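Toll-receptor-related 2 (Hydra vulgaris, PDB 4W8H) probably relays receptor signals inside the cell through its Toll/interleukin-1 receptor (TIR) domain, the flavodoxin-like part described here. Local coordinates at residues Asp6-Tyr11 against Asn59-Val64; His85-Ile90 against Asn102-Leu107. All coordinates share one frame; numbering follows the deposited sequence.

Contact 1. Residues Asp6-Tyr11 against Asn59-Val64; sequences DVNICY and NRTIVV
Ile62 turns CG1 away from its own carbonyl carbon (chi1 -67°) and then runs extended, which carries CD1 across to Ile9; Ile9 instead bends at chi2, -68°, and the methyls Ile9 CD1 and Ile62 CD1 meet at 3.7 Å with the two side chains lying alongside each other. Val7 CG2 touches the same Ile62 methyl, and Ile9 CG2 packs on Val64 CG2. On the other face of the sheet Asn8 and Thr61 point the same way, and Asn8 ND2 gives a weak hydrogen bond of 3.3 Å to Thr61 OG1, while Thr61 CG2 rests against Cys10 CB.

Between these faces the two strands run parallel, paired from Val7 with Arg60 to Cys10 with Val63. Asn8 uses both its backbone groups, N to Arg60 O at 3.0 Å and O from Ile62 N at 2.8 Å; Cys10 repeats the pattern, its N bonded to Ile62 O and its O receiving Val64 N. At the start of the pair Asp6 O accepts Arg60 N at 3.2 Å, and one water bridges Asp6 OD1 to Asn59 ND2. The carboxylate also reaches Lys33 N through OD2, and the Arg60 guanidinium is held by the carbonyls of Asn128 and Ile126. Helix 16-29 covers Ile9, and helix 47-56 lies over Asn8 and Thr61.

This pair joins the middle strand of the flavodoxin-like TIR sheet, 58-65, to its neighbour 5-10: aliphatic groups pack on one face, on the other the buried Asn8 amide finds a weak partner in Thr61 OG1, and charged groups and bridging waters gather at the end with Asp6, Asn59 and Arg60.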
ATOM      1  N   ASP A   6      -8.952   7.264  -1.356  1.00  9.49           N
ATOM      2  CA  ASP A   6      -7.875   7.782  -0.514  1.00  9.52           C
ATOM      3  C   ASP A   6      -6.579   6.996  -0.707  1.00  9.62           C
ATOM      4  O   ASP A   6      -5.493   7.584  -0.785  1.00 10.86           O
ATOM      5  CB  ASP A   6      -8.251   7.704   0.960  1.00 12.36           C
ATOM      6  CG  ASP A   6      -9.400   8.556   1.282  1.00 16.49           C
ATOM      7  OD1 ASP A   6      -9.206   9.787   1.195  1.00 22.68           O
ATOM      8  OD2 ASP A   6     -10.491   8.033   1.638  1.00 15.12           O
ATOM      9  N   VAL A   7      -6.690   5.680  -0.809  1.00  8.31           N
ATOM     10  CA  VAL A   7      -5.503   4.839  -0.919  1.00  7.25           C
ATOM     11  C   VAL A   7      -5.740   3.659  -1.808  1.00  7.57           C
ATOM     12  O   VAL A   7      -6.842   3.128  -1.879  1.00 10.78           O
ATOM     13  CB  VAL A   7      -4.995   4.287   0.427  1.00  9.68           C
ATOM     14  CG1 VAL A   7      -4.451   5.371   1.260  1.00 13.86           C
ATOM     15  CG2 VAL A   7      -6.065   3.523   1.161  1.00  9.66           C
ATOM     16  N   ASN A   8      -4.673   3.290  -2.503  1.00  7.12           N
ATOM     17  CA  ASN A   8      -4.582   2.058  -3.216  1.00  7.48           C
ATOM     18  C   ASN A   8      -3.655   1.113  -2.438  1.00  6.08           C
ATOM     19  O   ASN A   8      -2.725   1.557  -1.805  1.00 10.85           O
ATOM     20  CB  ASN A   8      -3.963   2.401  -4.571  1.00 12.06           C
ATOM     21  CG  ASN A   8      -3.510   1.246  -5.305  1.00 14.27           C
ATOM     22  OD1 ASN A   8      -4.215   0.250  -5.379  1.00 13.45           O
ATOM     23  ND2 ASN A   8      -2.313   1.336  -5.887  1.00 17.01           N
ATOM     24  N   ILE A   9      -3.941  -0.180  -2.471  1.00  6.66           N
ATOM     25  CA  ILE A   9      -3.120  -1.120  -1.695  1.00  7.73           C
ATOM     26  C   ILE A   9      -2.367  -1.983  -2.647  1.00  8.64           C
ATOM     27  O   ILE A   9      -2.952  -2.732  -3.420  1.00 11.83           O
ATOM     28  CB  ILE A   9      -3.975  -2.037  -0.820  1.00 12.24           C
ATOM     29  CG1 ILE A   9      -5.093  -1.260  -0.113  1.00 15.82           C
ATOM     30  CG2 ILE A   9      -3.061  -2.829   0.174  1.00 18.35           C
ATOM     31  CD1 ILE A   9      -4.639  -0.311   0.903  1.00 14.91           C
ATOM     32  N   CYS A  10      -1.067  -1.898  -2.561  1.00  7.86           N
ATOM     33  CA  CYS A  10      -0.185  -2.712  -3.384  1.00  8.34           C
ATOM     34  C   CYS A  10       0.477  -3.801  -2.511  1.00  7.74           C
ATOM     35  O   CYS A  10       1.152  -3.474  -1.527  1.00  7.49           O
ATOM     36  CB  CYS A  10       0.897  -1.829  -4.002  1.00 11.20           C
ATOM     37  SG  CYS A  10       2.020  -2.739  -5.036  1.00 14.85           S
ATOM     38  N   TYR A  11       0.249  -5.071  -2.834  1.00  7.69           N
ATOM     39  CA  TYR A  11       0.625  -6.188  -1.949  1.00  6.69           C
ATOM     40  C   TYR A  11       0.742  -7.460  -2.767  1.00  7.86           C
ATOM     41  O   TYR A  11       0.133  -7.589  -3.829  1.00  8.95           O
ATOM     42  CB  TYR A  11      -0.422  -6.370  -0.833  1.00  7.25           C
ATOM     43  CG  TYR A  11      -1.738  -6.934  -1.319  1.00  6.44           C
ATOM     44  CD1 TYR A  11      -2.651  -6.129  -2.017  1.00  7.85           C
ATOM     45  CD2 TYR A  11      -2.049  -8.269  -1.168  1.00  7.62           C
ATOM     46  CE1 TYR A  11      -3.804  -6.647  -2.515  1.00  8.90           C
ATOM     47  CE2 TYR A  11      -3.220  -8.796  -1.627  1.00  8.01           C
ATOM     48  CZ  TYR A  11      -4.103  -7.977  -2.344  1.00  9.72           C
ATOM     49  OH  TYR A  11      -5.272  -8.516  -2.857  1.00 11.37           O
ATOM     50  N   ASN A  59      -5.137   8.880  -3.801  1.00  7.49           N
ATOM     51  CA  ASN A  59      -4.246   9.912  -3.335  1.00  8.86           C
ATOM     52  C   ASN A  59      -2.875   9.379  -3.042  1.00  9.42           C
ATOM     53  O   ASN A  59      -1.903  10.056  -3.290  1.00 11.42           O
ATOM     54  CB  ASN A  59      -4.790  10.591  -2.083  1.00 12.48           C
ATOM     55  CG  ASN A  59      -6.019  11.407  -2.349  1.00 18.18           C
ATOM     56  OD1 ASN A  59      -6.177  11.995  -3.430  1.00 23.91           O
ATOM     57  ND2 ASN A  59      -6.903  11.483  -1.353  1.00 21.25           N
ATOM     58  N   ARG A  60      -2.794   8.191  -2.463  1.00  9.03           N
ATOM     59  CA  ARG A  60      -1.522   7.577  -2.153  1.00  8.14           C
ATOM     60  C   ARG A  60      -1.617   6.072  -2.313  1.00  6.57           C
ATOM     61  O   ARG A  60      -2.714   5.512  -2.293  1.00  8.65           O
ATOM     62  CB  ARG A  60      -1.139   7.894  -0.711  1.00 11.82           C
ATOM     63  CG  ARG A  60      -0.987   9.394  -0.440  1.00 14.17           C
ATOM     64  CD  ARG A  60      -0.319   9.643   0.914  1.00 19.02           C
ATOM     65  NE  ARG A  60      -0.278  11.045   1.344  1.00 20.50           N
ATOM     66  CZ  ARG A  60      -1.233  11.644   2.043  1.00 20.81           C
ATOM     67  NH1 ARG A  60      -2.346  10.984   2.341  1.00 23.36           N
ATOM     68  NH2 ARG A  60      -1.080  12.899   2.453  1.00 23.31           N
ATOM     69  N   THR A  61      -0.465   5.402  -2.435  1.00  7.04           N
ATOM     70  CA  THR A  61      -0.388   3.943  -2.542  1.00  7.31           C
ATOM     71  C   THR A  61       0.316   3.392  -1.319  1.00  5.69           C
ATOM     72  O   THR A  61       1.451   3.768  -1.033  1.00  7.10           O
ATOM     73  CB  THR A  61       0.371   3.492  -3.807  1.00  9.69           C
ATOM     74  OG1 THR A  61      -0.384   3.857  -4.977  1.00 15.29           O
ATOM     75  CG2 THR A  61       0.547   2.000  -3.850  1.00 10.72           C
ATOM     76  N   ILE A  62      -0.383   2.539  -0.598  1.00  5.89           N
ATOM     77  CA  ILE A  62       0.230   1.771   0.458  1.00  5.81           C
ATOM     78  C   ILE A  62       0.981   0.617  -0.154  1.00  5.53           C
ATOM     79  O   ILE A  62       0.428  -0.114  -0.975  1.00  7.09           O
ATOM     80  CB  ILE A  62      -0.866   1.237   1.436  1.00  6.52           C
ATOM     81  CG1 ILE A  62      -1.520   2.400   2.183  1.00  8.34           C
ATOM     82  CG2 ILE A  62      -0.284   0.237   2.392  1.00  7.21           C
ATOM     83  CD1 ILE A  62      -2.721   1.967   3.020  1.00  9.02           C
ATOM     84  N   VAL A  63       2.231   0.454   0.241  1.00  6.15           N
ATOM     85  CA  VAL A  63       3.108  -0.600  -0.213  0.54  6.61           C
ATOM     86  C   VAL A  63       3.310  -1.595   0.963  1.00  6.27           C
ATOM     87  O   VAL A  63       3.880  -1.196   1.969  1.00  6.45           O
ATOM     88  CB  VAL A  63       4.442   0.095  -0.628  0.54  9.51           C
ATOM     89  CG1 VAL A  63       5.540  -0.916  -0.892  0.54  8.24           C
ATOM     90  CG2 VAL A  63       4.214   1.040  -1.848  0.54  9.90           C
ATOM     91  N   VAL A  64       2.843  -2.820   0.839  1.00  5.89           N
ATOM     92  CA  VAL A  64       2.876  -3.795   1.955  1.00  5.14           C
ATOM     93  C   VAL A  64       4.157  -4.619   1.742  1.00  5.89           C
ATOM     94  O   VAL A  64       4.161  -5.633   1.029  1.00  6.92           O
ATOM     95  CB  VAL A  64       1.620  -4.644   1.986  1.00  5.53           C
ATOM     96  CG1 VAL A  64       1.720  -5.638   3.158  1.00  6.70           C
ATOM     97  CG2 VAL A  64       0.379  -3.765   2.111  1.00  6.81           C
TER
HETATM   98  O   HOH W   1      -4.091   9.187   1.209  1.00 23.15           O
HETATM   99  O   HOH W   2      -6.393  10.724   1.211  1.00 30.17           O

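Contact 2. Residues His85-Ile90 against Asn102-Leu107; sequences HQIIPI and NHMTYL
An edge of the parallel TIR sheet is completed where Pro89 and Ile90, on strand 87-91, meet Tyr106 and Leu107, at the start of the short outermost strand 107-108. One backbone hydrogen bond joins them, Leu107 N to Pro89 O at 2.9 Å, with an N-H...O angle of 165°. Ile90 and Leu107 pair as a parallel bridge, with a CA-H...O contact from Ile90 CA to Leu107 O, 3.4 Å, beside the hydrogen bond.

Before that bridge the loop is held by side chains. Met104 sets CG opposite its backbone N (chi1 -176°), and with chi2 extended as well SD is carried out to the strand, where it rests against both Ile87 CD1 and Pro89 CG, 3.6 Å from each; the bend at chi3 turns only CE. The methionine crosses both side chains at about a right angle. With an alanine at Met104, Ile87 CD1 and Pro89 CG would probably lose the sulfur they pack on, opening a gap there and leaving this part of the loop less firmly held. Pro89 is the hub, its ring also reaching the backbone of Thr105 by CG and Tyr106 CB by its own CB, at 3.8 Å. One residue before Pro89, Ile88 CG2 meets Leu107 CD1 at 3.9 Å, the two side chains slanting across one another.

Leu107 and Ile88 face helix 115-127, where Leu107 packs on Phe118 and Leu122 and Ile88 on Ile126. Toward the middle of the sheet, strand 58-65 borders the contact, with Ile87 against Val63 and both Pro89 and Tyr106 against Met65.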
ATOM      1  N   HIS A  85       4.679   9.323  -7.318  1.00 14.61           N
ATOM      2  CA  HIS A  85       3.571   9.900  -6.623  1.00 17.35           C
ATOM      3  C   HIS A  85       3.866   9.806  -5.143  1.00 16.06           C
ATOM      4  O   HIS A  85       4.994  10.015  -4.711  1.00 21.70           O
ATOM      5  CB  HIS A  85       2.310   9.144  -7.008  1.00 21.05           C
ATOM      6  CG  HIS A  85       1.880   9.389  -8.408  1.00 23.88           C
ATOM      7  ND1 HIS A  85       1.556  10.643  -8.869  1.00 30.11           N
ATOM      8  CD2 HIS A  85       1.696   8.543  -9.442  1.00 21.98           C
ATOM      9  CE1 HIS A  85       1.210  10.566 -10.140  1.00 28.27           C
ATOM     10  NE2 HIS A  85       1.273   9.299 -10.509  1.00 21.90           N
ATOM     11  N   GLN A  86       2.888   9.424  -4.356  1.00 15.66           N
ATOM     12  CA  GLN A  86       3.097   9.326  -2.921  1.00 14.78           C
ATOM     13  C   GLN A  86       2.816   7.918  -2.491  1.00 10.38           C
ATOM     14  O   GLN A  86       1.813   7.324  -2.923  1.00 12.87           O
ATOM     15  CB  GLN A  86       2.149  10.256  -2.209  1.00 19.41           C
ATOM     16  CG  GLN A  86       2.229  11.707  -2.619  1.00 23.13           C
ATOM     17  CD  GLN A  86       1.276  12.501  -1.803  1.00 24.31           C
ATOM     18  OE1 GLN A  86       1.501  12.726  -0.610  1.00 20.63           O
ATOM     19  NE2 GLN A  86       0.182  12.955  -2.438  1.00 28.60           N
ATOM     20  N   ILE A  87       3.722   7.387  -1.669  1.00  9.43           N
ATOM     21  CA  ILE A  87       3.519   6.051  -1.123  1.00  8.07           C
ATOM     22  C   ILE A  87       3.587   6.080   0.401  1.00  6.99           C
ATOM     23  O   ILE A  87       4.198   6.989   0.987  1.00  8.71           O
ATOM     24  CB  ILE A  87       4.498   5.016  -1.686  1.00  8.65           C
ATOM     25  CG1 ILE A  87       5.941   5.327  -1.320  1.00 10.64           C
ATOM     26  CG2 ILE A  87       4.380   4.873  -3.213  1.00 12.36           C
ATOM     27  CD1 ILE A  87       6.902   4.149  -1.621  1.00 12.58           C
ATOM     28  N   ILE A  88       2.943   5.082   0.997  1.00  5.95           N
ATOM     29  CA  ILE A  88       3.025   4.815   2.432  1.00  5.83           C
ATOM     30  C   ILE A  88       3.567   3.416   2.593  1.00  5.82           C
ATOM     31  O   ILE A  88       2.827   2.448   2.404  1.00  6.73           O
ATOM     32  CB  ILE A  88       1.645   4.915   3.109  1.00  6.75           C
ATOM     33  CG1 ILE A  88       1.037   6.294   2.918  1.00  9.41           C
ATOM     34  CG2 ILE A  88       1.797   4.583   4.590  1.00  8.59           C
ATOM     35  CD1 ILE A  88      -0.383   6.373   3.370  1.00 10.84           C
ATOM     36  N   PRO A  89       4.870   3.265   2.858  1.00  6.65           N
ATOM     37  CA  PRO A  89       5.420   1.918   3.014  1.00  6.27           C
ATOM     38  C   PRO A  89       5.120   1.379   4.417  1.00  6.59           C
ATOM     39  O   PRO A  89       5.289   2.088   5.429  1.00  7.52           O
ATOM     40  CB  PRO A  89       6.920   2.128   2.879  1.00  8.47           C
ATOM     41  CG  PRO A  89       7.163   3.609   2.573  1.00  9.99           C
ATOM     42  CD  PRO A  89       5.910   4.308   2.929  1.00  6.85           C
ATOM     43  N   ILE A  90       4.639   0.134   4.417  1.00  6.05           N
ATOM     44  CA  ILE A  90       4.426  -0.641   5.625  1.00  6.38           C
ATOM     45  C   ILE A  90       5.392  -1.806   5.620  1.00  6.23           C
ATOM     46  O   ILE A  90       5.426  -2.589   4.653  1.00  6.95           O
ATOM     47  CB  ILE A  90       3.005  -1.203   5.701  1.00  7.26           C
ATOM     48  CG1 ILE A  90       2.000  -0.051   5.852  1.00  8.41           C
ATOM     49  CG2 ILE A  90       2.889  -2.184   6.905  1.00  9.02           C
ATOM     50  CD1 ILE A  90       0.560  -0.491   5.729  1.00  8.58           C
ATOM     51  N   ASN A 102      15.784   2.346   1.064  1.00 15.98           N
ATOM     52  CA  ASN A 102      16.556   2.182   2.309  1.00 18.12           C
ATOM     53  C   ASN A 102      16.763   3.483   3.076  1.00 15.86           C
ATOM     54  O   ASN A 102      17.400   3.496   4.138  1.00 19.28           O
ATOM     55  CB  ASN A 102      17.901   1.455   2.071  1.00 21.53           C
ATOM     56  CG  ASN A 102      18.990   2.338   1.402  1.00 29.59           C
ATOM     57  OD1 ASN A 102      18.791   3.530   1.113  1.00 32.43           O
ATOM     58  ND2 ASN A 102      20.172   1.736   1.184  1.00 35.95           N
ATOM     59  N   HIS A 103      16.240   4.566   2.530  1.00 13.50           N
ATOM     60  CA  HIS A 103      16.275   5.856   3.194  0.57 10.91           C
ATOM     61  C   HIS A 103      14.901   6.511   3.197  1.00 10.22           C
ATOM     62  O   HIS A 103      14.787   7.721   3.206  1.00 11.21           O
ATOM     63  CB  HIS A 103      17.362   6.774   2.599  0.57 14.46           C
ATOM     64  CG  HIS A 103      17.323   6.913   1.105  0.57 17.88           C
ATOM     65  ND1 HIS A 103      17.829   5.956   0.250  0.57 19.50           N
ATOM     66  CD2 HIS A 103      16.893   7.926   0.315  0.57 19.76           C
ATOM     67  CE1 HIS A 103      17.682   6.358  -1.002  0.57 19.96           C
ATOM     68  NE2 HIS A 103      17.120   7.551  -0.991  0.57 16.10           N
ATOM     69  N   MET A 104      13.860   5.681   3.171  1.00  9.78           N
ATOM     70  CA  MET A 104      12.487   6.148   3.255  1.00 10.12           C
ATOM     71  C   MET A 104      11.832   5.646   4.542  1.00  9.20           C
ATOM     72  O   MET A 104      11.909   4.460   4.886  1.00 11.05           O
ATOM     73  CB  MET A 104      11.710   5.621   2.060  1.00 12.22           C
ATOM     74  CG  MET A 104      10.302   6.133   2.022  1.00 13.32           C
ATOM     75  SD  MET A 104       9.379   5.654   0.583  1.00 14.17           S
ATOM     76  CE  MET A 104      10.274   6.471  -0.704  1.00 16.36           C
ATOM     77  N   THR A 105      11.225   6.553   5.295  1.00  7.89           N
ATOM     78  CA  THR A 105      10.571   6.196   6.540  1.00  7.28           C
ATOM     79  C   THR A 105       9.375   5.327   6.268  1.00  6.23           C
ATOM     80  O   THR A 105       8.575   5.613   5.379  1.00  8.35           O
ATOM     81  CB  THR A 105      10.126   7.503   7.228  1.00  8.88           C
ATOM     82  OG1 THR A 105      11.266   8.342   7.448  1.00 10.17           O
ATOM     83  CG2 THR A 105       9.382   7.200   8.536  1.00 11.16           C
ATOM     84  N   TYR A 106       9.212   4.272   7.071  1.00  7.62           N
ATOM     85  CA  TYR A 106       8.103   3.372   6.908  1.00  6.65           C
ATOM     86  C   TYR A 106       7.371   3.163   8.242  1.00  8.06           C
ATOM     87  O   TYR A 106       7.896   3.459   9.326  1.00  9.50           O
ATOM     88  CB  TYR A 106       8.554   2.012   6.335  1.00  8.93           C
ATOM     89  CG  TYR A 106       9.659   1.275   7.047  1.00 10.10           C
ATOM     90  CD1 TYR A 106       9.441   0.566   8.211  1.00 10.92           C
ATOM     91  CD2 TYR A 106      10.923   1.232   6.493  1.00 14.47           C
ATOM     92  CE1 TYR A 106      10.473  -0.108   8.835  1.00 13.02           C
ATOM     93  CE2 TYR A 106      11.960   0.535   7.082  1.00 17.88           C
ATOM     94  CZ  TYR A 106      11.722  -0.135   8.270  1.00 17.48           C
ATOM     95  OH  TYR A 106      12.747  -0.839   8.868  1.00 20.93           O
ATOM     96  N   LEU A 107       6.153   2.649   8.156  1.00  6.77           N
ATOM     97  CA  LEU A 107       5.401   2.195   9.319  1.00  7.93           C
ATOM     98  C   LEU A 107       5.790   0.744   9.594  1.00  7.45           C
ATOM     99  O   LEU A 107       5.555  -0.129   8.758  1.00  8.74           O
ATOM    100  CB  LEU A 107       3.890   2.296   9.083  1.00 10.79           C
ATOM    101  CG  LEU A 107       3.410   3.682   8.747  1.00 11.05           C
ATOM    102  CD1 LEU A 107       1.939   3.641   8.412  1.00 15.05           C
ATOM    103  CD2 LEU A 107       3.697   4.684   9.842  1.00 16.66           C
TER

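Overall arrangement
From the N terminus the chain lays down strand 5-10, passes through helix 16-29, strand 34-35 and helix 47-56, and returns beside its start as strand 58-65: contact 1 closes this long, largely helical loop at the centre of the sheet. Helix 73-82 then leads to strand 87-91, and a shorter excursion without helix is closed by contact 2 at the sheet edge. The two closures follow in series, neither enclosing nor crossing the other. They touch directly, since strands 58-65 and 87-91 are neighbours: Ile88 N lies 2.8 Å from Thr61 O, a probable hydrogen bond. Together they tie four of the five parallel strands into one sheet.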